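Local coordinates for protein WbmS, polysaccharide deacetylase involved in O-antigen biosynthesis (Bordetella bronchiseptica, PDB 3HFT) that probably deacetylates a polysaccharide in O-antigen biosynthesis, with a bound zinc ion, at residues T42-L53 with A67-L78. Numbering follows the deposited sequence.
With EDO (1,2-ethanediol), chain D.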
ATOM      1  N   THR A  42       4.649 -16.926   4.028  1.00 32.24           N
ATOM      2  CA  THR A  42       5.015 -16.548   2.679  1.00 32.20           C
ATOM      3  C   THR A  42       6.530 -16.325   2.618  1.00 34.00           C
ATOM      4  O   THR A  42       7.141 -15.849   3.577  1.00 33.49           O
ATOM      5  CB  THR A  42       4.227 -15.301   2.169  1.00 32.96           C
ATOM      6  OG1 THR A  42       4.659 -14.126   2.859  1.00 33.07           O
ATOM      7  CG2 THR A  42       2.694 -15.492   2.315  1.00 31.44           C
ATOM      8  N   PHE A  43       7.107 -16.684   1.477  1.00 32.84           N
ATOM      9  CA  PHE A  43       8.530 -16.608   1.259  1.00 32.47           C
ATOM     10  C   PHE A  43       8.856 -15.853  -0.009  1.00 33.17           C
ATOM     11  O   PHE A  43       8.485 -16.263  -1.081  1.00 33.07           O
ATOM     12  CB  PHE A  43       9.083 -18.033   1.211  1.00 32.49           C
ATOM     13  CG  PHE A  43       8.893 -18.767   2.510  1.00 32.55           C
ATOM     14  CD1 PHE A  43       9.849 -18.674   3.507  1.00 36.00           C
ATOM     15  CD2 PHE A  43       7.747 -19.499   2.740  1.00 32.75           C
ATOM     16  CE1 PHE A  43       9.648 -19.279   4.728  1.00 34.31           C
ATOM     17  CE2 PHE A  43       7.531 -20.121   3.945  1.00 36.64           C
ATOM     18  CZ  PHE A  43       8.472 -20.007   4.944  1.00 36.52           C
ATOM     19  N   ASP A  44       9.515 -14.715   0.143  1.00 34.21           N
ATOM     20  CA  ASP A  44      10.035 -13.920  -0.953  1.00 32.37           C
ATOM     21  C   ASP A  44      11.463 -14.466  -1.217  1.00 33.72           C
ATOM     22  O   ASP A  44      12.390 -14.296  -0.395  1.00 34.73           O
ATOM     23  CB  ASP A  44      10.129 -12.454  -0.570  1.00 32.57           C
ATOM     24  CG  ASP A  44       8.762 -11.781  -0.442  1.00 38.48           C
ATOM     25  OD1 ASP A  44       7.737 -12.386  -0.811  1.00 36.59           O
ATOM     26  OD2 ASP A  44       8.736 -10.622   0.022  1.00 37.88           O
ATOM     27  N   ILE A  45      11.608 -15.158  -2.323  1.00 33.61           N
ATOM     28  CA  ILE A  45      12.837 -15.920  -2.601  1.00 33.68           C
ATOM     29  C   ILE A  45      14.054 -14.988  -2.743  1.00 33.62           C
ATOM     30  O   ILE A  45      15.133 -15.314  -2.291  1.00 33.31           O
ATOM     31  CB  ILE A  45      12.596 -16.903  -3.764  1.00 36.37           C
ATOM     32  CG1 ILE A  45      11.559 -17.972  -3.324  1.00 33.68           C
ATOM     33  CG2 ILE A  45      13.931 -17.572  -4.249  1.00 32.30           C
ATOM     34  CD1 ILE A  45      11.158 -18.991  -4.435  1.00 33.25           C
ATOM     35  N   ASP A  46      13.853 -13.807  -3.320  1.00 32.78           N
ATOM     36  CA  ASP A  46      14.897 -12.782  -3.471  1.00 32.50           C
ATOM     37  C   ASP A  46      16.242 -13.310  -3.967  1.00 32.27           C
ATOM     38  O   ASP A  46      17.295 -13.030  -3.377  1.00 33.04           O
ATOM     39  CB  ASP A  46      15.076 -11.979  -2.175  1.00 32.43           C
ATOM     40  CG  ASP A  46      13.961 -10.987  -1.974  1.00 36.30           C
ATOM     41  OD1 ASP A  46      12.905 -11.195  -2.605  1.00 36.71           O
ATOM     42  OD2 ASP A  46      14.129 -10.027  -1.195  1.00 37.59           O
ATOM     43  N   TRP A  47      16.202 -14.056  -5.060  1.00 34.58           N
ATOM     44  CA  TRP A  47      17.421 -14.505  -5.738  1.00 33.67           C
ATOM     45  C   TRP A  47      18.365 -15.351  -4.888  1.00 34.34           C
ATOM     46  O   TRP A  47      19.548 -15.435  -5.180  1.00 35.27           O
ATOM     47  CB  TRP A  47      18.179 -13.307  -6.366  1.00 35.40           C
ATOM     48  CG  TRP A  47      17.291 -12.536  -7.313  1.00 34.38           C
ATOM     49  CD1 TRP A  47      17.062 -12.822  -8.625  1.00 35.89           C
ATOM     50  CD2 TRP A  47      16.455 -11.411  -6.997  1.00 33.59           C
ATOM     51  NE1 TRP A  47      16.156 -11.944  -9.145  1.00 34.61           N
ATOM     52  CE2 TRP A  47      15.764 -11.065  -8.176  1.00 39.73           C
ATOM     53  CE3 TRP A  47      16.215 -10.669  -5.828  1.00 38.49           C
ATOM     54  CZ2 TRP A  47      14.860 -10.003  -8.237  1.00 38.50           C
ATOM     55  CZ3 TRP A  47      15.315  -9.606  -5.891  1.00 37.76           C
ATOM     56  CH2 TRP A  47      14.654  -9.289  -7.089  1.00 39.49           C
ATOM     57  N   ALA A  48      17.850 -16.005  -3.854  1.00 32.93           N
ATOM     58  CA  ALA A  48      18.682 -16.899  -3.037  1.00 33.44           C
ATOM     59  C   ALA A  48      19.343 -18.004  -3.861  1.00 33.04           C
ATOM     60  O   ALA A  48      18.751 -18.582  -4.773  1.00 32.28           O
ATOM     61  CB  ALA A  48      17.832 -17.518  -1.930  1.00 30.62           C
ATOM     62  N   ALA A  49      20.580 -18.325  -3.519  1.00 32.18           N
ATOM     63  CA  ALA A  49      21.255 -19.441  -4.110  1.00 29.59           C
ATOM     64  C   ALA A  49      20.423 -20.693  -3.808  1.00 32.11           C
ATOM     65  O   ALA A  49      19.726 -20.753  -2.812  1.00 30.45           O
ATOM     66  CB  ALA A  49      22.674 -19.588  -3.490  1.00 30.50           C
ATOM     67  N   ASP A  50      20.539 -21.709  -4.653  1.00 31.95           N
ATOM     68  CA  ASP A  50      19.809 -22.951  -4.478  1.00 32.58           C
ATOM     69  C   ASP A  50      20.001 -23.614  -3.115  1.00 32.64           C
ATOM     70  O   ASP A  50      19.040 -24.139  -2.563  1.00 32.83           O
ATOM     71  CB  ASP A  50      20.184 -23.940  -5.586  1.00 33.00           C
ATOM     72  CG  ASP A  50      19.513 -23.630  -6.917  1.00 35.95           C
ATOM     73  OD1 ASP A  50      18.668 -22.720  -7.027  1.00 36.86           O
ATOM     74  OD2 ASP A  50      19.831 -24.324  -7.889  1.00 34.68           O
ATOM     75  N   PHE A  51      21.224 -23.626  -2.564  1.00 34.03           N
ATOM     76  CA  PHE A  51      21.436 -24.317  -1.282  1.00 31.67           C
ATOM     77  C   PHE A  51      20.685 -23.593  -0.162  1.00 31.68           C
ATOM     78  O   PHE A  51      20.160 -24.215   0.766  1.00 33.05           O
ATOM     79  CB  PHE A  51      22.936 -24.498  -0.945  1.00 31.82           C
ATOM     80  CG  PHE A  51      23.643 -23.237  -0.527  1.00 30.17           C
ATOM     81  CD1 PHE A  51      24.204 -22.392  -1.474  1.00 33.89           C
ATOM     82  CD2 PHE A  51      23.841 -22.949   0.819  1.00 35.02           C
ATOM     83  CE1 PHE A  51      24.872 -21.238  -1.098  1.00 35.10           C
ATOM     84  CE2 PHE A  51      24.528 -21.810   1.210  1.00 32.60           C
ATOM     85  CZ  PHE A  51      25.037 -20.945   0.255  1.00 32.62           C
ATOM     86  N   VAL A  52      20.600 -22.273  -0.278  1.00 31.88           N
ATOM     87  CA  VAL A  52      19.853 -21.455   0.674  1.00 31.51           C
ATOM     88  C   VAL A  52      18.348 -21.713   0.537  1.00 32.41           C
ATOM     89  O   VAL A  52      17.667 -21.917   1.532  1.00 32.84           O
ATOM     90  CB  VAL A  52      20.184 -19.960   0.494  1.00 28.31           C
ATOM     91  CG1 VAL A  52      19.235 -19.053   1.330  1.00 31.00           C
ATOM     92  CG2 VAL A  52      21.657 -19.700   0.836  1.00 32.34           C
ATOM     93  N   LEU A  53      17.829 -21.712  -0.691  1.00 32.61           N
ATOM     94  CA  LEU A  53      16.395 -21.958  -0.896  1.00 31.41           C
ATOM     95  C   LEU A  53      16.061 -23.377  -0.453  1.00 31.94           C
ATOM     96  O   LEU A  53      15.059 -23.595   0.231  1.00 33.34           O
ATOM     97  CB  LEU A  53      15.998 -21.715  -2.367  1.00 30.79           C
ATOM     98  CG  LEU A  53      14.551 -22.040  -2.751  1.00 33.61           C
ATOM     99  CD1 LEU A  53      13.550 -21.306  -1.862  1.00 30.40           C
ATOM    100  CD2 LEU A  53      14.330 -21.687  -4.215  1.00 32.57           C
ATOM    101  N   ALA A  67       2.431 -23.346   2.584  1.00 33.14           N
ATOM    102  CA  ALA A  67       3.207 -22.131   2.447  1.00 32.63           C
ATOM    103  C   ALA A  67       3.093 -21.611   1.013  1.00 35.90           C
ATOM    104  O   ALA A  67       2.749 -22.360   0.099  1.00 31.56           O
ATOM    105  CB  ALA A  67       4.687 -22.357   2.864  1.00 32.10           C
ATOM    106  N   THR A  68       3.331 -20.318   0.836  1.00 33.57           N
ATOM    107  CA  THR A  68       3.287 -19.694  -0.484  1.00 33.64           C
ATOM    108  C   THR A  68       4.668 -19.100  -0.766  1.00 33.18           C
ATOM    109  O   THR A  68       5.258 -18.487   0.108  1.00 33.80           O
ATOM    110  CB  THR A  68       2.236 -18.614  -0.523  1.00 33.27           C
ATOM    111  OG1 THR A  68       0.990 -19.168  -0.080  1.00 34.25           O
ATOM    112  CG2 THR A  68       2.102 -18.052  -1.933  1.00 35.26           C
ATOM    113  N   TRP A  69       5.161 -19.271  -1.993  1.00 33.09           N
ATOM    114  CA  TRP A  69       6.555 -18.929  -2.343  1.00 32.37           C
ATOM    115  C   TRP A  69       6.526 -17.988  -3.510  1.00 33.58           C
ATOM    116  O   TRP A  69       5.949 -18.326  -4.556  1.00 34.16           O
ATOM    117  CB  TRP A  69       7.338 -20.211  -2.743  1.00 30.54           C
ATOM    118  CG  TRP A  69       7.334 -21.258  -1.650  1.00 30.91           C
ATOM    119  CD1 TRP A  69       6.301 -22.068  -1.319  1.00 30.49           C
ATOM    120  CD2 TRP A  69       8.376 -21.538  -0.706  1.00 29.93           C
ATOM    121  NE1 TRP A  69       6.639 -22.877  -0.278  1.00 32.57           N
ATOM    122  CE2 TRP A  69       7.907 -22.567   0.130  1.00 32.15           C
ATOM    123  CE3 TRP A  69       9.679 -21.070  -0.531  1.00 30.76           C
ATOM    124  CZ2 TRP A  69       8.662 -23.085   1.180  1.00 31.71           C
ATOM    125  CZ3 TRP A  69      10.440 -21.583   0.517  1.00 30.26           C
ATOM    126  CH2 TRP A  69       9.930 -22.602   1.347  1.00 35.73           C
ATOM    127  N   PHE A  70       7.134 -16.819  -3.364  1.00 31.51           N
ATOM    128  CA  PHE A  70       7.134 -15.849  -4.461  1.00 32.24           C
ATOM    129  C   PHE A  70       8.464 -15.899  -5.220  1.00 32.71           C
ATOM    130  O   PHE A  70       9.505 -15.551  -4.679  1.00 31.49           O
ATOM    131  CB  PHE A  70       6.788 -14.459  -3.945  1.00 32.30           C
ATOM    132  CG  PHE A  70       5.404 -14.355  -3.409  1.00 31.55           C
ATOM    133  CD1 PHE A  70       4.300 -14.352  -4.267  1.00 34.48           C
ATOM    134  CD2 PHE A  70       5.180 -14.208  -2.056  1.00 36.40           C
ATOM    135  CE1 PHE A  70       3.044 -14.237  -3.760  1.00 32.55           C
ATOM    136  CE2 PHE A  70       3.904 -14.085  -1.572  1.00 35.32           C
ATOM    137  CZ  PHE A  70       2.840 -14.119  -2.422  1.00 35.24           C
ATOM    138  N   ALA A  71       8.406 -16.372  -6.471  1.00 31.64           N
ATOM    139  CA  ALA A  71       9.626 -16.657  -7.248  1.00 31.63           C
ATOM    140  C   ALA A  71      10.208 -15.428  -7.928  1.00 34.29           C
ATOM    141  O   ALA A  71       9.479 -14.607  -8.525  1.00 33.02           O
ATOM    142  CB  ALA A  71       9.335 -17.745  -8.316  1.00 31.04           C
ATOM    143  N   THR A  72      11.526 -15.314  -7.847  1.00 33.11           N
ATOM    144  CA  THR A  72      12.265 -14.223  -8.458  1.00 33.69           C
ATOM    145  C   THR A  72      12.954 -14.627  -9.750  1.00 33.40           C
ATOM    146  O   THR A  72      13.185 -13.805 -10.622  1.00 31.90           O
ATOM    147  CB  THR A  72      13.354 -13.679  -7.496  1.00 33.30           C
ATOM    148  OG1 THR A  72      14.048 -14.770  -6.858  1.00 32.65           O
ATOM    149  CG2 THR A  72      12.742 -12.770  -6.431  1.00 29.03           C
ATOM    150  N   HIS A  73      13.287 -15.898  -9.862  1.00 33.49           N
ATOM    151  CA  HIS A  73      14.167 -16.340 -10.933  1.00 33.66           C
ATOM    152  C   HIS A  73      13.972 -17.812 -11.201  1.00 33.02           C
ATOM    153  O   HIS A  73      13.316 -18.519 -10.441  1.00 32.97           O
ATOM    154  CB  HIS A  73      15.596 -16.043 -10.522  1.00 36.46           C
ATOM    155  CG  HIS A  73      16.062 -16.867  -9.372  1.00 28.24           C
ATOM    156  ND1 HIS A  73      15.797 -16.527  -8.058  1.00 30.96           N
ATOM    157  CD2 HIS A  73      16.753 -18.031  -9.331  1.00 36.07           C
ATOM    158  CE1 HIS A  73      16.330 -17.439  -7.263  1.00 31.86           C
ATOM    159  NE2 HIS A  73      16.887 -18.376  -8.008  1.00 32.95           N
ATOM    160  N   SER A  74      14.525 -18.273 -12.310  1.00 34.09           N
ATOM    161  CA  SER A  74      14.344 -19.634 -12.689  1.00 36.17           C
ATOM    162  C   SER A  74      15.348 -20.509 -11.937  1.00 36.29           C
ATOM    163  O   SER A  74      16.536 -20.181 -11.883  1.00 37.66           O
ATOM    164  CB  SER A  74      14.573 -19.774 -14.182  1.00 37.58           C
ATOM    165  OG  SER A  74      14.403 -21.113 -14.526  1.00 42.82           O
ATOM    166  N   THR A  75      14.853 -21.603 -11.356  1.00 36.28           N
ATOM    167  CA  THR A  75      15.677 -22.618 -10.684  1.00 35.54           C
ATOM    168  C   THR A  75      14.918 -23.940 -10.669  1.00 35.43           C
ATOM    169  O   THR A  75      13.692 -23.960 -10.555  1.00 33.73           O
ATOM    170  CB  THR A  75      16.007 -22.251  -9.216  1.00 36.81           C
ATOM    171  OG1 THR A  75      16.372 -23.453  -8.509  1.00 36.28           O
ATOM    172  CG2 THR A  75      14.811 -21.593  -8.513  1.00 32.09           C
ATOM    173  N   PRO A  76      15.631 -25.060 -10.788  1.00 35.60           N
ATOM    174  CA  PRO A  76      14.897 -26.320 -10.717  1.00 35.02           C
ATOM    175  C   PRO A  76      14.134 -26.532  -9.400  1.00 35.85           C
ATOM    176  O   PRO A  76      13.209 -27.342  -9.359  1.00 34.56           O
ATOM    177  CB  PRO A  76      15.986 -27.380 -10.922  1.00 37.08           C
ATOM    178  CG  PRO A  76      17.273 -26.673 -10.707  1.00 39.68           C
ATOM    179  CD  PRO A  76      17.066 -25.257 -11.036  1.00 36.10           C
ATOM    180  N   LEU A  77      14.467 -25.775  -8.352  1.00 34.09           N
ATOM    181  CA  LEU A  77      13.787 -25.917  -7.083  1.00 34.59           C
ATOM    182  C   LEU A  77      12.339 -25.431  -7.137  1.00 34.86           C
ATOM    183  O   LEU A  77      11.529 -25.820  -6.302  1.00 35.77           O
ATOM    184  CB  LEU A  77      14.570 -25.212  -5.970  1.00 35.30           C
ATOM    185  CG  LEU A  77      15.960 -25.783  -5.669  1.00 35.32           C
ATOM    186  CD1 LEU A  77      16.624 -25.056  -4.515  1.00 33.99           C
ATOM    187  CD2 LEU A  77      15.862 -27.229  -5.387  1.00 39.31           C
ATOM    188  N   LEU A  78      11.994 -24.615  -8.124  1.00 36.47           N
ATOM    189  CA  LEU A  78      10.600 -24.229  -8.298  1.00 36.20           C
ATOM    190  C   LEU A  78       9.733 -25.466  -8.551  1.00 36.01           C
ATOM    191  O   LEU A  78       8.573 -25.513  -8.153  1.00 35.74           O
ATOM    192  CB  LEU A  78      10.436 -23.219  -9.439  1.00 36.53           C
ATOM    193  CG  LEU A  78      11.128 -21.863  -9.275  1.00 34.42           C
ATOM    194  CD1 LEU A  78      10.609 -20.876 -10.326  1.00 30.43           C
ATOM    195  CD2 LEU A  78      10.955 -21.307  -7.860  1.00 32.41           C
TER
HETATM  196  C1  EDO D 259      16.931  -8.380   2.232  1.00 54.81           C
HETATM  197  O1  EDO D 259      16.625  -8.186   3.615  1.00 39.94           O
HETATM  198  C2  EDO D 259      16.445  -9.762   1.783  1.00 61.80           C
HETATM  199  O2  EDO D 259      16.220  -9.793   0.362  1.00 64.92           O
HETATM  200  O   HOH W   1      15.457 -12.417 -12.121  1.00 56.75           O
HETATM  201  O   HOH W   2      17.522 -20.528  -6.230  1.00 42.20           O
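Ala67 sets its CB against the edge of the Phe43 ring, 3.8 Å from CE2. Phe43 N donates to Thr68 O (2.9 Å), which is also approached by Thr42 CA. On the face shared with Phe43, the six-membered ring of Trp69 forms a face-to-face stack with the phenyl ring: centroids are 4.4 Å apart and planes 19° apart. Both residues hold CG beside the backbone N (chi1 near -60°), which sends the two rings out side by side from paired strand positions. Phe70 N and O bond to Phe43 O and Ile45 N, completing a parallel ladder; the axes of strands 42-44 and 67-71 approach to 4.7 Å. The strands belong to a right-handed beta-alpha-beta unit, with helix 50-63 as the crossover. Asp44 OD1 lies near Phe70 CD2 but forms its salt bridge with Arg125.

Beyond the strand ends, Thr72 lies against the turn carrying the zinc ligand Asp46, which shares the metal with His92 and His127. Thr72 OG1 accepts a hydrogen bond from Trp47 N (2.9 Å, 155° at hydrogen), while CB sits over the indole face, 3.7 Å from the five-membered-ring centroid. His73 ND1 hydrogen-bonds the same hydroxyl; NE2 reaches Ala48 O and Asp50 OD1 through a water. Thr75 OG1 donates to Asp50 OD1 (2.8 Å) from above the carboxylate plane and accepts a capping bond from Leu77 N. Leu78 CD2 touches Ile45 CD1 at 4.1 Å.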